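Local coordinates for protein alpha-L-arabinosidase (Xanthomonas axonopodis pv. citri, PDB 6D25) that probably removes L-arabinofuranosyl side groups from arabinoxylans as a GH51 glycoside hydrolase, coping with xylose units that carry two such substituents, at residues N201-C206 with I237-S242; S264-T269 with V321-G326. All blocks are in the same frame, centred on the assembly; numbering follows the deposited sequence.

Contact 1. Residues N201-C206 with I237-S242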
ATOM      1  N   ASN A 201       3.975  -9.472  10.526  1.00 23.50           N
ATOM      2  CA  ASN A 201       4.352 -10.843  10.950  1.00 24.96           C
ATOM      3  C   ASN A 201       4.568 -11.702   9.680  1.00 23.48           C
ATOM      4  O   ASN A 201       3.790 -11.713   8.787  1.00 24.61           O
ATOM      5  CB  ASN A 201       3.275 -11.415  11.866  1.00 27.81           C
ATOM      6  CG  ASN A 201       2.833 -10.444  12.957  1.00 32.16           C
ATOM      7  OD1 ASN A 201       3.493 -10.370  14.026  1.00 38.09           O
ATOM      8  ND2 ASN A 201       1.849  -9.560  12.653  1.00 33.08           N
ATOM      9  N   GLU A 202       5.686 -12.346   9.530  1.00 23.54           N
ATOM     10  CA  GLU A 202       5.881 -13.312   8.417  1.00 23.49           C
ATOM     11  C   GLU A 202       5.535 -12.628   7.066  1.00 20.63           C
ATOM     12  O   GLU A 202       4.804 -13.171   6.233  1.00 18.22           O
ATOM     13  CB  GLU A 202       5.078 -14.613   8.659  1.00 28.19           C
ATOM     14  CG  GLU A 202       5.530 -15.476   9.873  1.00 32.96           C
ATOM     15  CD  GLU A 202       5.394 -17.022   9.777  1.00 37.65           C
ATOM     16  OE1 GLU A 202       4.749 -17.520   8.800  1.00 36.97           O
ATOM     17  OE2 GLU A 202       5.974 -17.781  10.689  1.00 41.01           O
ATOM     18  N   LEU A 203       6.108 -11.452   6.795  1.00 18.88           N
ATOM     19  CA  LEU A 203       5.747 -10.699   5.577  1.00 19.15           C
ATOM     20  C   LEU A 203       6.247 -11.424   4.322  1.00 18.47           C
ATOM     21  O   LEU A 203       5.720 -11.167   3.247  1.00 18.27           O
ATOM     22  CB  LEU A 203       6.315  -9.276   5.666  1.00 19.58           C
ATOM     23  CG  LEU A 203       5.693  -8.381   6.750  1.00 19.73           C
ATOM     24  CD1 LEU A 203       6.086  -6.939   6.575  1.00 19.72           C
ATOM     25  CD2 LEU A 203       4.193  -8.468   6.771  1.00 20.79           C
ATOM     26  N   TRP A 204       7.243 -12.297   4.453  1.00 18.22           N
ATOM     27  CA  TRP A 204       7.752 -13.118   3.340  1.00 19.51           C
ATOM     28  C   TRP A 204       6.738 -14.209   2.976  1.00 19.32           C
ATOM     29  O   TRP A 204       6.891 -14.819   1.936  1.00 19.35           O
ATOM     30  CB  TRP A 204       9.131 -13.749   3.626  1.00 20.54           C
ATOM     31  CG  TRP A 204       9.351 -14.058   5.064  1.00 22.35           C
ATOM     32  CD1 TRP A 204      10.025 -13.291   5.970  1.00 23.45           C
ATOM     33  CD2 TRP A 204       8.820 -15.179   5.795  1.00 23.41           C
ATOM     34  NE1 TRP A 204       9.912 -13.841   7.217  1.00 24.38           N
ATOM     35  CE2 TRP A 204       9.185 -15.001   7.134  1.00 23.59           C
ATOM     36  CE3 TRP A 204       8.105 -16.327   5.432  1.00 24.95           C
ATOM     37  CZ2 TRP A 204       8.842 -15.921   8.123  1.00 25.69           C
ATOM     38  CZ3 TRP A 204       7.726 -17.217   6.407  1.00 25.17           C
ATOM     39  CH2 TRP A 204       8.097 -17.015   7.731  1.00 25.29           C
ATOM     40  N   GLY A 205       5.739 -14.452   3.813  1.00 18.60           N
ATOM     41  CA  GLY A 205       4.787 -15.563   3.625  1.00 19.25           C
ATOM     42  C   GLY A 205       3.347 -15.095   3.806  1.00 19.18           C
ATOM     43  O   GLY A 205       2.854 -14.296   3.016  1.00 18.24           O
ATOM     44  N   CYS A 206       2.709 -15.531   4.893  1.00 20.64           N
ATOM     45  CA  CYS A 206       1.266 -15.303   5.103  1.00 22.49           C
ATOM     46  C   CYS A 206       0.938 -13.805   5.272  1.00 21.27           C
ATOM     47  O   CYS A 206      -0.206 -13.407   5.080  1.00 20.95           O
ATOM     48  CB  CYS A 206       0.733 -16.172   6.255  1.00 25.64           C
ATOM     49  SG  CYS A 206       1.525 -15.773   7.846  1.00 33.33           S
ATOM     50  N   ILE A 237       9.077  -3.693  16.729  1.00 16.74           N
ATOM     51  CA  ILE A 237       9.757  -4.876  16.240  1.00 17.56           C
ATOM     52  C   ILE A 237       9.489  -5.025  14.737  1.00 16.68           C
ATOM     53  O   ILE A 237       8.338  -5.167  14.319  1.00 15.96           O
ATOM     54  CB  ILE A 237       9.286  -6.140  16.976  1.00 18.77           C
ATOM     55  CG1 ILE A 237       9.239  -5.967  18.500  1.00 19.89           C
ATOM     56  CG2 ILE A 237      10.143  -7.352  16.520  1.00 18.59           C
ATOM     57  CD1 ILE A 237      10.474  -5.503  19.082  1.00 20.58           C
ATOM     58  N   ALA A 238      10.549  -4.982  13.946  1.00 16.25           N
ATOM     59  CA  ALA A 238      10.478  -5.161  12.506  1.00 16.36           C
ATOM     60  C   ALA A 238      10.403  -6.642  12.122  1.00 16.68           C
ATOM     61  O   ALA A 238      10.995  -7.498  12.767  1.00 15.26           O
ATOM     62  CB  ALA A 238      11.667  -4.497  11.865  1.00 16.94           C
ATOM     63  N   PRO A 239       9.726  -6.923  11.017  1.00 17.16           N
ATOM     64  CA  PRO A 239       9.526  -8.270  10.463  1.00 17.82           C
ATOM     65  C   PRO A 239      10.846  -8.777   9.851  1.00 17.34           C
ATOM     66  O   PRO A 239      11.408  -8.166   8.965  1.00 18.37           O
ATOM     67  CB  PRO A 239       8.406  -8.041   9.438  1.00 18.09           C
ATOM     68  CG  PRO A 239       8.640  -6.671   8.951  1.00 19.18           C
ATOM     69  CD  PRO A 239       9.040  -5.921  10.194  1.00 18.19           C
ATOM     70  N   GLY A 240      11.387  -9.822  10.445  1.00 17.00           N
ATOM     71  CA  GLY A 240      12.702 -10.334  10.082  1.00 17.07           C
ATOM     72  C   GLY A 240      12.622 -11.687   9.382  1.00 17.39           C
ATOM     73  O   GLY A 240      11.580 -12.081   8.870  1.00 17.09           O
ATOM     74  N   PRO A 241      13.766 -12.398   9.295  1.00 17.83           N
ATOM     75  CA  PRO A 241      13.922 -13.571   8.485  1.00 17.79           C
ATOM     76  C   PRO A 241      13.253 -14.836   9.061  1.00 18.94           C
ATOM     77  O   PRO A 241      13.062 -14.982  10.280  1.00 18.55           O
ATOM     78  CB  PRO A 241      15.419 -13.799   8.480  1.00 18.67           C
ATOM     79  CG  PRO A 241      15.855 -13.292   9.823  1.00 18.08           C
ATOM     80  CD  PRO A 241      14.982 -12.061  10.018  1.00 17.93           C
ATOM     81  N   SER A 242      12.934 -15.735   8.156  1.00 20.16           N
ATOM     82  CA  SER A 242      12.704 -17.122   8.463  1.00 21.51           C
ATOM     83  C   SER A 242      14.003 -17.914   8.275  1.00 20.47           C
ATOM     84  O   SER A 242      14.661 -17.731   7.261  1.00 19.39           O
ATOM     85  CB  SER A 242      11.687 -17.721   7.529  1.00 24.28           C
ATOM     86  OG  SER A 242      11.391 -19.055   7.929  1.00 28.83           O
TER
HETATM   87  O   HOH W   1       8.707 -11.044   8.255  1.00 29.05           O

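Contact 2. Residues S264-T269 with V321-G326. With GOL (glycerol), chain G.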
ATOM      1  N   SER A 264      12.636  -9.424  14.238  1.00 17.46           N
ATOM      2  CA  SER A 264      12.190 -10.772  14.575  1.00 19.33           C
ATOM      3  C   SER A 264      12.868 -11.809  13.670  1.00 20.16           C
ATOM      4  O   SER A 264      13.165 -11.538  12.546  1.00 23.37           O
ATOM      5  CB  SER A 264      10.705 -10.890  14.543  1.00 19.99           C
ATOM      6  OG  SER A 264      10.245 -10.752  13.227  1.00 22.61           O
ATOM      7  N   MET A 265      13.158 -12.964  14.206  1.00 19.99           N
ATOM      8  CA  MET A 265      13.554 -14.117  13.426  1.00 20.88           C
ATOM      9  C   MET A 265      12.712 -15.315  13.881  1.00 19.83           C
ATOM     10  O   MET A 265      12.256 -15.341  14.999  1.00 19.38           O
ATOM     11  CB  MET A 265      15.041 -14.424  13.573  1.00 22.75           C
ATOM     12  CG  MET A 265      15.495 -14.843  14.927  1.00 23.99           C
ATOM     13  SD  MET A 265      17.205 -15.603  14.843  1.00 29.54           S
ATOM     14  CE  MET A 265      16.800 -17.261  14.301  1.00 28.50           C
ATOM     15  N   HIS A 266      12.506 -16.254  12.981  1.00 19.95           N
ATOM     16  CA  HIS A 266      11.640 -17.413  13.207  1.00 20.45           C
ATOM     17  C   HIS A 266      12.427 -18.665  12.817  1.00 18.30           C
ATOM     18  O   HIS A 266      13.001 -18.680  11.719  1.00 16.36           O
ATOM     19  CB  HIS A 266      10.366 -17.359  12.353  1.00 22.79           C
ATOM     20  CG  HIS A 266       9.478 -16.211  12.683  1.00 26.61           C
ATOM     21  ND1 HIS A 266       8.400 -15.862  11.931  1.00 31.04           N
ATOM     22  CD2 HIS A 266       9.438 -15.388  13.744  1.00 31.11           C
ATOM     23  CE1 HIS A 266       7.764 -14.858  12.482  1.00 31.19           C
ATOM     24  NE2 HIS A 266       8.380 -14.539  13.587  1.00 30.79           N
ATOM     25  N   TYR A 267      12.429 -19.685  13.705  1.00 17.24           N
ATOM     26  CA  TYR A 267      12.980 -20.985  13.340  1.00 17.07           C
ATOM     27  C   TYR A 267      12.280 -22.089  14.131  1.00 16.79           C
ATOM     28  O   TYR A 267      12.418 -22.167  15.355  1.00 16.59           O
ATOM     29  CB  TYR A 267      14.481 -21.068  13.624  1.00 17.68           C
ATOM     30  CG  TYR A 267      15.067 -22.430  13.321  1.00 17.71           C
ATOM     31  CD1 TYR A 267      15.077 -22.918  12.024  1.00 17.58           C
ATOM     32  CD2 TYR A 267      15.554 -23.252  14.329  1.00 17.47           C
ATOM     33  CE1 TYR A 267      15.543 -24.182  11.720  1.00 18.07           C
ATOM     34  CE2 TYR A 267      16.022 -24.522  14.041  1.00 17.73           C
ATOM     35  CZ  TYR A 267      16.029 -24.995  12.738  1.00 18.40           C
ATOM     36  OH  TYR A 267      16.482 -26.270  12.470  1.00 19.02           O
ATOM     37  N   TYR A 268      11.565 -22.945  13.415  1.00 16.71           N
ATOM     38  CA  TYR A 268      10.919 -24.117  13.970  1.00 16.74           C
ATOM     39  C   TYR A 268      11.816 -25.335  13.814  1.00 17.17           C
ATOM     40  O   TYR A 268      12.534 -25.505  12.823  1.00 16.53           O
ATOM     41  CB  TYR A 268       9.595 -24.400  13.263  1.00 17.05           C
ATOM     42  CG  TYR A 268       8.518 -23.414  13.598  1.00 17.08           C
ATOM     43  CD1 TYR A 268       7.809 -23.520  14.780  1.00 16.88           C
ATOM     44  CD2 TYR A 268       8.238 -22.345  12.767  1.00 17.61           C
ATOM     45  CE1 TYR A 268       6.828 -22.599  15.113  1.00 17.11           C
ATOM     46  CE2 TYR A 268       7.274 -21.404  13.112  1.00 17.30           C
ATOM     47  CZ  TYR A 268       6.551 -21.537  14.281  1.00 17.40           C
ATOM     48  OH  TYR A 268       5.591 -20.609  14.633  1.00 17.72           O
ATOM     49  N   THR A 269      11.696 -26.205  14.815  1.00 17.46           N
ATOM     50  CA  THR A 269      12.365 -27.474  14.817  1.00 17.73           C
ATOM     51  C   THR A 269      11.395 -28.505  14.224  1.00 17.92           C
ATOM     52  O   THR A 269      10.397 -28.864  14.876  1.00 17.65           O
ATOM     53  CB  THR A 269      12.809 -27.825  16.244  1.00 17.53           C
ATOM     54  OG1 THR A 269      13.735 -26.832  16.711  1.00 16.76           O
ATOM     55  CG2 THR A 269      13.431 -29.194  16.342  1.00 18.06           C
ATOM     56  N   VAL A 321      15.083 -10.746  18.042  1.00 15.47           N
ATOM     57  CA  VAL A 321      13.887 -11.176  18.730  1.00 15.39           C
ATOM     58  C   VAL A 321      13.483 -12.529  18.114  1.00 15.99           C
ATOM     59  O   VAL A 321      13.073 -12.571  16.952  1.00 16.55           O
ATOM     60  CB  VAL A 321      12.773 -10.134  18.578  1.00 15.14           C
ATOM     61  CG1 VAL A 321      11.468 -10.598  19.168  1.00 15.14           C
ATOM     62  CG2 VAL A 321      13.194  -8.790  19.188  1.00 15.91           C
ATOM     63  N   VAL A 322      13.631 -13.627  18.846  1.00 16.12           N
ATOM     64  CA  VAL A 322      13.324 -14.909  18.250  1.00 17.09           C
ATOM     65  C   VAL A 322      11.852 -15.160  18.527  1.00 18.25           C
ATOM     66  O   VAL A 322      11.540 -15.883  19.479  1.00 19.39           O
ATOM     67  CB  VAL A 322      14.204 -16.032  18.813  1.00 17.04           C
ATOM     68  CG1 VAL A 322      13.927 -17.389  18.134  1.00 17.29           C
ATOM     69  CG2 VAL A 322      15.670 -15.684  18.664  1.00 17.10           C
ATOM     70  N   ASP A 323      10.941 -14.590  17.741  1.00 18.92           N
ATOM     71  CA  ASP A 323       9.580 -14.588  18.336  1.00 19.87           C
ATOM     72  C   ASP A 323       8.727 -15.738  17.798  1.00 17.79           C
ATOM     73  O   ASP A 323       7.552 -15.789  18.139  1.00 16.35           O
ATOM     74  CB  ASP A 323       8.924 -13.215  18.301  1.00 23.97           C
ATOM     75  CG  ASP A 323       8.781 -12.720  16.897  1.00 26.07           C
ATOM     76  OD1 ASP A 323       9.215 -13.480  16.016  1.00 26.12           O
ATOM     77  OD2 ASP A 323       8.228 -11.614  16.722  1.00 28.10           O
ATOM     78  N   GLU A 324       9.336 -16.688  17.081  1.00 16.40           N
ATOM     79  CA  GLU A 324       8.736 -18.039  16.947  1.00 16.44           C
ATOM     80  C   GLU A 324       9.866 -19.061  16.954  1.00 15.49           C
ATOM     81  O   GLU A 324      10.765 -18.972  16.131  1.00 15.30           O
ATOM     82  CB  GLU A 324       7.888 -18.205  15.670  1.00 17.75           C
ATOM     83  CG  GLU A 324       6.789 -17.172  15.554  1.00 21.09           C
ATOM     84  CD  GLU A 324       5.961 -17.207  14.277  1.00 23.49           C
ATOM     85  OE1 GLU A 324       6.091 -18.207  13.550  1.00 26.61           O
ATOM     86  OE2 GLU A 324       5.221 -16.210  14.027  1.00 28.75           O
ATOM     87  N   TRP A 325       9.794 -20.003  17.885  1.00 14.82           N
ATOM     88  CA  TRP A 325      10.645 -21.171  17.917  1.00 14.60           C
ATOM     89  C   TRP A 325       9.884 -22.325  18.583  1.00 14.42           C
ATOM     90  O   TRP A 325       8.845 -22.093  19.193  1.00 13.90           O
ATOM     91  CB  TRP A 325      11.966 -20.873  18.634  1.00 14.38           C
ATOM     92  CG  TRP A 325      11.822 -20.593  20.098  1.00 14.02           C
ATOM     93  CD1 TRP A 325      11.501 -19.394  20.666  1.00 13.95           C
ATOM     94  CD2 TRP A 325      12.007 -21.512  21.191  1.00 13.81           C
ATOM     95  NE1 TRP A 325      11.428 -19.507  22.027  1.00 13.70           N
ATOM     96  CE2 TRP A 325      11.770 -20.784  22.384  1.00 13.81           C
ATOM     97  CE3 TRP A 325      12.327 -22.868  21.289  1.00 14.03           C
ATOM     98  CZ2 TRP A 325      11.846 -21.379  23.647  1.00 13.74           C
ATOM     99  CZ3 TRP A 325      12.438 -23.440  22.536  1.00 14.22           C
ATOM    100  CH2 TRP A 325      12.196 -22.712  23.702  1.00 13.98           C
ATOM    101  N   GLY A 326      10.435 -23.509  18.463  1.00 14.61           N
ATOM    102  CA  GLY A 326       9.857 -24.727  19.031  1.00 14.98           C
ATOM    103  C   GLY A 326       9.592 -25.796  17.999  1.00 15.25           C
ATOM    104  O   GLY A 326       9.876 -25.631  16.826  1.00 15.23           O
TER
HETATM  105  C1  GOL G 601       2.338 -18.407  12.792  1.00 19.26           C
HETATM  106  O1  GOL G 601       0.928 -18.180  12.581  1.00 17.85           O
HETATM  107  C2  GOL G 601       2.711 -19.895  12.528  1.00 18.98           C
HETATM  108  O2  GOL G 601       4.140 -19.951  12.347  1.00 23.93           O
HETATM  109  C3  GOL G 601       2.272 -20.796  13.686  1.00 19.16           C
HETATM  110  O3  GOL G 601       2.912 -20.514  14.973  1.00 19.12           O
HETATM  111  O   HOH W   2      13.108 -24.142  17.062  1.00 17.76           O

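Contact 1. Residues N201-C206 with I237-S242
The six-membered ring of Trp204 has CB of Ser242 over one face, 3.7 Å from its centroid, a CH-pi contact. Segment 201-206 follows strand 196-199 of a (beta/alpha)8 barrel, and 237-242 carries the end of the neighbouring parallel strand 235-238 and the loop after it. The opposite face of the indole is backed by CA of Glu202, where a type I turn from Glu202 to Gly205 begins. Gly205 N closes that turn on Glu202 O. At the indole edge, Trp204 NE1 donates to Gly240 O over 2.9 Å. The acceptor is only 5° out of the ring plane. The bond and the covered faces together limit the rotation of the indole. Next to the turn, Leu203 CD1 presses on Pro239 CG at 3.5 Å, a tight carbon pair. Leu203 CG lies anti to the carbonyl carbon (chi1 -67°), with its methyl CD1 reaching the proline ring. Trp248 also packs edge-to-face on Trp204, and Cys206 is tied to Cys100 by a disulfide. One water bridges the segments: it accepts from Leu203 N at 3.0 Å and donates to Gly240 O at 3.1 Å.

Contact 2. Residues S264-T269 with V321-G326
Glu324 reaches across to the ring of His266 and the hydroxyl of Tyr268. Its CB lies 3.5 Å from Tyr268 OH. Its CG sits over the face of the His266 ring, 3.7 Å from the centroid, a CH-pi contact. The chain runs on extended (chi2 176°), which carries the carboxylate along that same face. Carboxylate and imidazole are stacked, with planes 15° apart. At the tip, OE1 accepts a hydrogen bond from Tyr268 OH at 2.7 Å, met from above the carboxylate plane. A glycerol, probably from the crystallisation liquor, also donates its O2 to Glu324 OE1 at 2.9 Å and its O3 to Tyr268 OH. The other oxygen, OE2, is 3.3 Å from His266 CE1 and forms a salt bridge with Arg95. The imidazole edge has its own partner: NE2 gives a weak bond to Asp323 OD1 at 2.8 Å. Parallel strand pairing of the (beta/alpha)8 barrel lies beneath, with Met265 N bonded to Val321 O at 2.8 Å. Thr269 N to Gly326 O is a further backbone bond, 2.8 Å long. Tyr268 grips OE1 and Arg95 grips OE2, while the imidazole lies flat against the group. The glycerol is consistent with a polar pocket that can take sugar hydroxyls.

The centres of contacts 1 and 2 lie about 11 Å apart, and the contacts follow one another along the chain. Both belong to the eight-stranded parallel barrel, where strands 235-238 and 262-269 are neighbours. Contact 1 joins the loop after strand 196-199 to the end of strand 235-238 and the loop beyond it; contact 2 joins strands 262-269 and 319-325. They meet directly: Ala238 O probably accepts from Ser264 N. The carboxylate oxygens Glu202 OE2 and Glu324 OE1 are 2.9 Å apart. Glu202 comes after the fourth strand and Glu324 lies near the C-terminal end of the seventh. That is consistent with the acid/base and nucleophile pair of related barrel glycosidases, so each contact probably contributes one of the two carboxylates to the active site.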